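Local atomic coordinates of adenylate isopentenyltransferase (Humulus lupulus, PDB entry 3A8T), a protein that transfers an isopentenyl group from dimethylallyl diphosphate to ATP, ADP or AMP, a reaction of cytokinin biosynthesis in hop. Residues K41-M46 and C176-D181; H144-D149 and E170-C175. All blocks are in the same frame, centred on the assembly; numbering follows the deposited sequence.

Both contacts lie on the same side of the chain's centre, with their own centres about 13 Å apart, and share strand 174-181 of the parallel sheet. Contact 1 pairs this strand with its neighbour 41-46 in the core; contact 2 joins residues 170-175, which run into the start of that strand, to the end of helix 140-147 and the two residues after it. In chain order 41-46 comes first, then 144-149, 170-175 and 176-181, so contact 2 closes a short excursion within the longer span bridged by contact 1. The two meet directly: Lys41 NZ forms a salt bridge with Asp174 OD2. Together they join the strand before the ATP-binding loop to the helix whose first residues, Asn140 and Ser141, bind ATP.

Contact 1: K41-M46 and C176-D181; sequences KLLVLM and CFLWVD
Leu43 and Leu45 share one face of this parallel strand pair with Cys176 and Leu178, and their branches interdigitate along it. Leu43 has CG anti to its amide nitrogen (chi1 -177°), which swings CD1 toward the partner strand, where it settles against Cys176 SG at 3.6 Å and also reaches Leu178 CG. Farther along, Leu45 and Leu178 run alongside each other, with CD2 of Leu45 3.6 Å from CD1 of Leu178. Helix 315-338 covers this face. On the other face, the Phe177 ring fits against Val44, with Phe177 CD1 3.7 Å from Val44 CB. Met46 bends at chi3 (-40°), bringing CE against CB and CD1 of Phe177, while Met46 SD lies 5.4 Å from the centroid of the Phe177 ring in an oblique Met-aromatic contact; Leu147 of helix 140-147 packs on Val44 and Phe177. Between the two layers of side chains, five backbone hydrogen bonds alternate between the strands, from Cys176 N to Leu42 O (3.1 Å) through to Val180 N to Met46 O (2.8 Å). The latter carbonyl also lies at the edge of the Trp179 ring. Strand 41-46 runs directly into the ATP-binding loop Gly47-Ser54, and the pair is two adjacent inner strands of the parallel sheet, as in P-loop nucleotide-binding folds.

Contact 2: H144-D149 and E170-C175; sequences HALLVD and ELRYDC
Arg172 grips the last turn of helix 140-147 through both its backbone and its side chain. Its amide N donates an almost straight bond (173°) to Leu147 O at 2.7 Å. Its NH1 reaches back to Leu146 O at 2.8 Å, lying in the plane of that carbonyl but with a more bent N-H geometry (133°). Between these two points the aliphatic part of the arginine runs past Val148, with Arg172 CD 3.2 Å from Val148 O. A third bond, Asp149 N to Glu170 O at 2.7 Å, continues the pairing beyond the helix, and Glu170 OE1 in turn accepts the amide of Leu171. Tyr173 OH sits over the centre of one face of the Arg172 guanidinium, which probably restricts its movement on that side. The Tyr173 ring crosses Leu147 at about a right angle and receives CD2 of that leucine at its edge, 3.7 Å from CD2 of Tyr173. CD1 and CD2 of Leu147 each lie 4.0 Å from Cys175 SG, whereas its CB meets CD2 of Leu171. Leu146 lies across the phenol end, its CD1 3.9 Å from Tyr173 OH. Around this junction, helix 112-128 packs on Leu146 and Tyr173, and NH1 of its Arg116 is hydrogen-bonded to Ala145 O and Val148 O; Leu147 also packs on Leu42, seating helix 140-147 against strand 41-46 beside the start of strand 174-181.

Contact 1: K41-M46 and C176-D181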
ATOM      1  N   LYS A  41       3.597  23.224  -1.315  1.00 30.89           N
ATOM      2  CA  LYS A  41       3.917  22.335  -0.216  1.00 28.18           C
ATOM      3  C   LYS A  41       3.168  21.024  -0.343  1.00 26.88           C
ATOM      4  O   LYS A  41       1.954  21.001  -0.619  1.00 25.98           O
ATOM      5  CB  LYS A  41       3.597  22.980   1.115  1.00 29.41           C
ATOM      6  CG  LYS A  41       4.479  24.206   1.452  1.00 32.39           C
ATOM      7  CD  LYS A  41       4.116  24.816   2.850  1.00 34.50           C
ATOM      8  CE  LYS A  41       5.135  25.901   3.356  1.00 35.13           C
ATOM      9  NZ  LYS A  41       6.448  25.305   3.811  1.00 34.75           N
ATOM     10  N   LEU A  42       3.923  19.947  -0.177  1.00 22.42           N
ATOM     11  CA  LEU A  42       3.388  18.632  -0.253  1.00 22.32           C
ATOM     12  C   LEU A  42       3.951  17.721   0.828  1.00 21.08           C
ATOM     13  O   LEU A  42       5.151  17.554   0.966  1.00 20.04           O
ATOM     14  CB  LEU A  42       3.654  18.019  -1.638  1.00 23.37           C
ATOM     15  CG  LEU A  42       3.240  16.537  -1.773  1.00 23.62           C
ATOM     16  CD1 LEU A  42       1.694  16.333  -1.742  1.00 20.86           C
ATOM     17  CD2 LEU A  42       3.883  16.006  -3.021  1.00 21.20           C
ATOM     18  N   LEU A  43       3.063  17.135   1.606  1.00 20.74           N
ATOM     19  CA  LEU A  43       3.498  16.226   2.644  1.00 19.69           C
ATOM     20  C   LEU A  43       3.573  14.849   2.011  1.00 18.02           C
ATOM     21  O   LEU A  43       2.650  14.453   1.282  1.00 19.41           O
ATOM     22  CB  LEU A  43       2.505  16.235   3.794  1.00 19.34           C
ATOM     23  CG  LEU A  43       2.818  15.394   5.024  1.00 17.87           C
ATOM     24  CD1 LEU A  43       4.230  15.741   5.589  1.00 16.88           C
ATOM     25  CD2 LEU A  43       1.706  15.677   6.039  1.00 15.75           C
ATOM     26  N   VAL A  44       4.662  14.139   2.266  1.00 15.89           N
ATOM     27  CA  VAL A  44       4.838  12.821   1.695  1.00 16.88           C
ATOM     28  C   VAL A  44       4.992  11.774   2.782  1.00 18.25           C
ATOM     29  O   VAL A  44       5.884  11.847   3.581  1.00 19.49           O
ATOM     30  CB  VAL A  44       6.068  12.811   0.751  1.00 17.03           C
ATOM     31  CG1 VAL A  44       6.272  11.396   0.134  1.00 13.78           C
ATOM     32  CG2 VAL A  44       5.886  13.896  -0.312  1.00 14.57           C
ATOM     33  N   LEU A  45       4.081  10.817   2.829  1.00 20.58           N
ATOM     34  CA  LEU A  45       4.136   9.780   3.846  1.00 22.96           C
ATOM     35  C   LEU A  45       4.666   8.542   3.181  1.00 24.49           C
ATOM     36  O   LEU A  45       4.002   7.983   2.306  1.00 27.43           O
ATOM     37  CB  LEU A  45       2.751   9.499   4.496  1.00 22.85           C
ATOM     38  CG  LEU A  45       1.973  10.685   5.125  1.00 23.03           C
ATOM     39  CD1 LEU A  45       0.963  10.179   6.086  1.00 18.51           C
ATOM     40  CD2 LEU A  45       2.897  11.696   5.758  1.00 21.56           C
ATOM     41  N   MET A  46       5.865   8.142   3.608  1.00 24.61           N
ATOM     42  CA  MET A  46       6.605   7.004   3.094  1.00 25.82           C
ATOM     43  C   MET A  46       6.865   5.835   4.054  1.00 25.51           C
ATOM     44  O   MET A  46       6.839   5.969   5.289  1.00 25.17           O
ATOM     45  CB  MET A  46       7.954   7.476   2.579  1.00 29.59           C
ATOM     46  CG  MET A  46       7.914   8.112   1.202  1.00 35.84           C
ATOM     47  SD  MET A  46       9.591   8.620   0.682  1.00 42.44           S
ATOM     48  CE  MET A  46      10.036   9.193   2.219  1.00 38.79           C
ATOM     49  N   CYS A 176       7.858  17.575   2.572  1.00 26.37           N
ATOM     50  CA  CYS A 176       8.156  17.186   3.944  1.00 24.73           C
ATOM     51  C   CYS A 176       7.931  15.676   3.802  1.00 24.20           C
ATOM     52  O   CYS A 176       6.899  15.243   3.315  1.00 23.70           O
ATOM     53  CB  CYS A 176       7.175  17.787   4.952  1.00 25.57           C
ATOM     54  SG  CYS A 176       7.406  17.170   6.649  1.00 29.67           S
ATOM     55  N   PHE A 177       8.919  14.887   4.200  1.00 23.78           N
ATOM     56  CA  PHE A 177       8.859  13.452   4.066  1.00 21.32           C
ATOM     57  C   PHE A 177       8.767  12.785   5.405  1.00 21.41           C
ATOM     58  O   PHE A 177       9.692  12.879   6.178  1.00 21.56           O
ATOM     59  CB  PHE A 177      10.141  12.920   3.426  1.00 22.32           C
ATOM     60  CG  PHE A 177      10.409  13.417   2.047  1.00 20.31           C
ATOM     61  CD1 PHE A 177       9.739  12.880   0.955  1.00 20.84           C
ATOM     62  CD2 PHE A 177      11.366  14.407   1.824  1.00 20.26           C
ATOM     63  CE1 PHE A 177      10.012  13.317  -0.347  1.00 19.84           C
ATOM     64  CE2 PHE A 177      11.650  14.859   0.526  1.00 19.01           C
ATOM     65  CZ  PHE A 177      10.969  14.312  -0.557  1.00 21.10           C
ATOM     66  N   LEU A 178       7.665  12.119   5.705  1.00 21.84           N
ATOM     67  CA  LEU A 178       7.593  11.383   6.956  1.00 21.46           C
ATOM     68  C   LEU A 178       7.798   9.934   6.514  1.00 23.26           C
ATOM     69  O   LEU A 178       7.110   9.460   5.603  1.00 24.19           O
ATOM     70  CB  LEU A 178       6.239  11.506   7.625  1.00 20.29           C
ATOM     71  CG  LEU A 178       5.825  12.918   8.028  1.00 22.40           C
ATOM     72  CD1 LEU A 178       4.470  12.925   8.721  1.00 19.23           C
ATOM     73  CD2 LEU A 178       6.897  13.474   8.929  1.00 22.77           C
ATOM     74  N   TRP A 179       8.761   9.266   7.128  1.00 22.11           N
ATOM     75  CA  TRP A 179       9.047   7.881   6.818  1.00 24.16           C
ATOM     76  C   TRP A 179       8.722   7.053   8.073  1.00 24.46           C
ATOM     77  O   TRP A 179       9.361   7.223   9.116  1.00 23.92           O
ATOM     78  CB  TRP A 179      10.522   7.721   6.397  1.00 24.82           C
ATOM     79  CG  TRP A 179      11.054   6.321   6.399  1.00 26.11           C
ATOM     80  CD1 TRP A 179      10.379   5.176   6.073  1.00 28.60           C
ATOM     81  CD2 TRP A 179      12.396   5.915   6.676  1.00 27.06           C
ATOM     82  NE1 TRP A 179      11.222   4.086   6.135  1.00 27.41           N
ATOM     83  CE2 TRP A 179      12.460   4.514   6.501  1.00 25.86           C
ATOM     84  CE3 TRP A 179      13.553   6.600   7.067  1.00 28.40           C
ATOM     85  CZ2 TRP A 179      13.631   3.789   6.700  1.00 30.41           C
ATOM     86  CZ3 TRP A 179      14.724   5.874   7.272  1.00 28.97           C
ATOM     87  CH2 TRP A 179      14.758   4.485   7.089  1.00 29.93           C
ATOM     88  N   VAL A 180       7.694   6.194   7.969  1.00 24.38           N
ATOM     89  CA  VAL A 180       7.293   5.343   9.083  1.00 24.50           C
ATOM     90  C   VAL A 180       8.075   4.050   8.975  1.00 24.78           C
ATOM     91  O   VAL A 180       7.927   3.302   8.031  1.00 26.07           O
ATOM     92  CB  VAL A 180       5.737   5.051   9.103  1.00 24.17           C
ATOM     93  CG1 VAL A 180       5.366   4.271  10.337  1.00 23.02           C
ATOM     94  CG2 VAL A 180       4.972   6.359   9.119  1.00 24.09           C
ATOM     95  N   ASP A 181       8.935   3.810   9.944  1.00 25.15           N
ATOM     96  CA  ASP A 181       9.774   2.644   9.916  1.00 25.60           C
ATOM     97  C   ASP A 181       9.388   1.629  11.009  1.00 24.52           C
ATOM     98  O   ASP A 181       8.914   1.973  12.097  1.00 20.49           O
ATOM     99  CB  ASP A 181      11.226   3.144  10.031  1.00 29.00           C
ATOM    100  CG  ASP A 181      12.278   2.029   9.927  1.00 32.48           C
ATOM    101  OD1 ASP A 181      12.273   1.212   8.956  1.00 35.14           O
ATOM    102  OD2 ASP A 181      13.142   2.001  10.827  1.00 33.05           O
TER

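Contact 2: H144-D149 and E170-C175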
ATOM      1  N   HIS A 144       8.493   9.020  -7.018  1.00 27.66           N
ATOM      2  CA  HIS A 144       9.561   9.682  -7.787  1.00 28.80           C
ATOM      3  C   HIS A 144       9.072  10.338  -9.083  1.00 27.76           C
ATOM      4  O   HIS A 144       9.378  11.493  -9.355  1.00 28.44           O
ATOM      5  CB  HIS A 144      10.710   8.679  -8.058  1.00 30.78           C
ATOM      6  CG  HIS A 144      11.498   8.966  -9.294  1.00 34.46           C
ATOM      7  ND1 HIS A 144      11.083   8.564 -10.554  1.00 36.99           N
ATOM      8  CD2 HIS A 144      12.655   9.639  -9.482  1.00 32.95           C
ATOM      9  CE1 HIS A 144      11.944   8.980 -11.461  1.00 33.74           C
ATOM     10  NE2 HIS A 144      12.907   9.636 -10.838  1.00 35.54           N
ATOM     11  N   ALA A 145       8.307   9.613  -9.882  1.00 28.52           N
ATOM     12  CA  ALA A 145       7.791  10.175 -11.114  1.00 27.88           C
ATOM     13  C   ALA A 145       7.076  11.497 -10.830  1.00 28.86           C
ATOM     14  O   ALA A 145       7.289  12.486 -11.533  1.00 29.32           O
ATOM     15  CB  ALA A 145       6.820   9.211 -11.775  1.00 26.98           C
ATOM     16  N   LEU A 146       6.241  11.501  -9.797  1.00 27.92           N
ATOM     17  CA  LEU A 146       5.485  12.682  -9.452  1.00 28.66           C
ATOM     18  C   LEU A 146       6.297  13.845  -8.932  1.00 29.66           C
ATOM     19  O   LEU A 146       6.069  14.965  -9.349  1.00 30.65           O
ATOM     20  CB  LEU A 146       4.409  12.358  -8.418  1.00 28.68           C
ATOM     21  CG  LEU A 146       3.715  13.596  -7.819  1.00 27.94           C
ATOM     22  CD1 LEU A 146       2.785  14.227  -8.871  1.00 26.80           C
ATOM     23  CD2 LEU A 146       2.911  13.200  -6.627  1.00 27.29           C
ATOM     24  N   LEU A 147       7.258  13.580  -8.050  1.00 31.22           N
ATOM     25  CA  LEU A 147       8.043  14.625  -7.403  1.00 31.34           C
ATOM     26  C   LEU A 147       9.188  15.294  -8.162  1.00 33.40           C
ATOM     27  O   LEU A 147       9.463  16.462  -7.892  1.00 35.19           O
ATOM     28  CB  LEU A 147       8.569  14.117  -6.052  1.00 30.41           C
ATOM     29  CG  LEU A 147       7.544  13.712  -4.977  1.00 29.31           C
ATOM     30  CD1 LEU A 147       8.264  13.471  -3.664  1.00 28.94           C
ATOM     31  CD2 LEU A 147       6.515  14.794  -4.794  1.00 27.58           C
ATOM     32  N   VAL A 148       9.862  14.608  -9.082  1.00 33.74           N
ATOM     33  CA  VAL A 148      10.968  15.269  -9.784  1.00 36.44           C
ATOM     34  C   VAL A 148      10.602  16.488 -10.679  1.00 38.15           C
ATOM     35  O   VAL A 148       9.459  16.715 -11.071  1.00 37.12           O
ATOM     36  CB  VAL A 148      11.839  14.285 -10.673  1.00 35.47           C
ATOM     37  CG1 VAL A 148      12.573  13.263  -9.790  1.00 36.48           C
ATOM     38  CG2 VAL A 148      10.995  13.630 -11.720  1.00 34.08           C
ATOM     39  N   ASP A 149      11.623  17.272 -10.967  1.00 41.35           N
ATOM     40  CA  ASP A 149      11.486  18.440 -11.801  1.00 45.47           C
ATOM     41  C   ASP A 149      11.292  18.076 -13.266  1.00 45.62           C
ATOM     42  O   ASP A 149      10.473  18.656 -13.960  1.00 43.99           O
ATOM     43  CB  ASP A 149      12.710  19.319 -11.634  1.00 48.98           C
ATOM     44  CG  ASP A 149      12.335  20.725 -11.304  1.00 52.60           C
ATOM     45  OD1 ASP A 149      11.394  21.232 -11.979  1.00 53.51           O
ATOM     46  OD2 ASP A 149      12.971  21.301 -10.378  1.00 55.62           O
ATOM     47  N   GLU A 170      15.912  19.386  -9.308  1.00 44.67           N
ATOM     48  CA  GLU A 170      15.567  18.418  -8.221  1.00 43.31           C
ATOM     49  C   GLU A 170      14.041  18.205  -8.054  1.00 40.09           C
ATOM     50  O   GLU A 170      13.404  17.622  -8.929  1.00 38.50           O
ATOM     51  CB  GLU A 170      16.185  18.885  -6.890  1.00 45.97           C
ATOM     52  CG  GLU A 170      15.931  17.921  -5.722  1.00 49.57           C
ATOM     53  CD  GLU A 170      15.706  18.656  -4.410  1.00 51.92           C
ATOM     54  OE1 GLU A 170      14.987  19.702  -4.429  1.00 54.08           O
ATOM     55  OE2 GLU A 170      16.232  18.190  -3.377  1.00 51.14           O
ATOM     56  N   LEU A 171      13.471  18.669  -6.943  1.00 36.83           N
ATOM     57  CA  LEU A 171      12.036  18.473  -6.695  1.00 35.25           C
ATOM     58  C   LEU A 171      11.062  19.582  -7.114  1.00 34.31           C
ATOM     59  O   LEU A 171      11.308  20.759  -7.028  1.00 33.17           O
ATOM     60  CB  LEU A 171      11.784  18.075  -5.240  1.00 32.96           C
ATOM     61  CG  LEU A 171      12.545  16.810  -4.768  1.00 31.26           C
ATOM     62  CD1 LEU A 171      12.087  16.473  -3.396  1.00 29.17           C
ATOM     63  CD2 LEU A 171      12.340  15.640  -5.646  1.00 27.92           C
ATOM     64  N   ARG A 172       9.951  19.129  -7.641  1.00 35.24           N
ATOM     65  CA  ARG A 172       8.899  19.957  -8.150  1.00 34.93           C
ATOM     66  C   ARG A 172       8.219  20.698  -7.025  1.00 34.64           C
ATOM     67  O   ARG A 172       7.786  21.825  -7.210  1.00 35.38           O
ATOM     68  CB  ARG A 172       7.907  19.039  -8.829  1.00 36.84           C
ATOM     69  CG  ARG A 172       7.251  19.577 -10.027  1.00 39.16           C
ATOM     70  CD  ARG A 172       6.800  18.390 -10.819  1.00 41.12           C
ATOM     71  NE  ARG A 172       5.540  18.676 -11.471  1.00 42.57           N
ATOM     72  CZ  ARG A 172       4.596  17.776 -11.658  1.00 41.79           C
ATOM     73  NH1 ARG A 172       4.775  16.541 -11.240  1.00 40.90           N
ATOM     74  NH2 ARG A 172       3.471  18.126 -12.263  1.00 45.81           N
ATOM     75  N   TYR A 173       8.122  20.069  -5.857  1.00 32.55           N
ATOM     76  CA  TYR A 173       7.443  20.698  -4.759  1.00 30.64           C
ATOM     77  C   TYR A 173       8.329  20.975  -3.555  1.00 30.73           C
ATOM     78  O   TYR A 173       9.499  20.654  -3.515  1.00 30.54           O
ATOM     79  CB  TYR A 173       6.292  19.803  -4.310  1.00 30.49           C
ATOM     80  CG  TYR A 173       5.359  19.374  -5.404  1.00 29.75           C
ATOM     81  CD1 TYR A 173       4.436  20.255  -5.958  1.00 27.86           C
ATOM     82  CD2 TYR A 173       5.452  18.093  -5.947  1.00 30.41           C
ATOM     83  CE1 TYR A 173       3.628  19.858  -7.040  1.00 27.44           C
ATOM     84  CE2 TYR A 173       4.667  17.700  -7.021  1.00 28.08           C
ATOM     85  CZ  TYR A 173       3.759  18.577  -7.560  1.00 27.64           C
ATOM     86  OH  TYR A 173       2.965  18.126  -8.581  1.00 26.88           O
ATOM     87  N   ASP A 174       7.725  21.587  -2.560  1.00 30.25           N
ATOM     88  CA  ASP A 174       8.368  21.873  -1.307  1.00 29.12           C
ATOM     89  C   ASP A 174       7.867  20.707  -0.441  1.00 27.81           C
ATOM     90  O   ASP A 174       6.775  20.761   0.136  1.00 25.94           O
ATOM     91  CB  ASP A 174       7.822  23.194  -0.783  1.00 31.77           C
ATOM     92  CG  ASP A 174       8.369  23.550   0.561  1.00 33.48           C
ATOM     93  OD1 ASP A 174       9.466  23.041   0.905  1.00 34.47           O
ATOM     94  OD2 ASP A 174       7.712  24.361   1.255  1.00 35.72           O
ATOM     95  N   CYS A 175       8.668  19.657  -0.361  1.00 26.64           N
ATOM     96  CA  CYS A 175       8.285  18.455   0.368  1.00 27.57           C
ATOM     97  C   CYS A 175       8.704  18.272   1.821  1.00 27.32           C
ATOM     98  O   CYS A 175       9.758  18.725   2.241  1.00 27.36           O
ATOM     99  CB  CYS A 175       8.806  17.227  -0.380  1.00 28.86           C
ATOM    100  SG  CYS A 175       8.328  17.076  -2.045  1.00 31.37           S
TER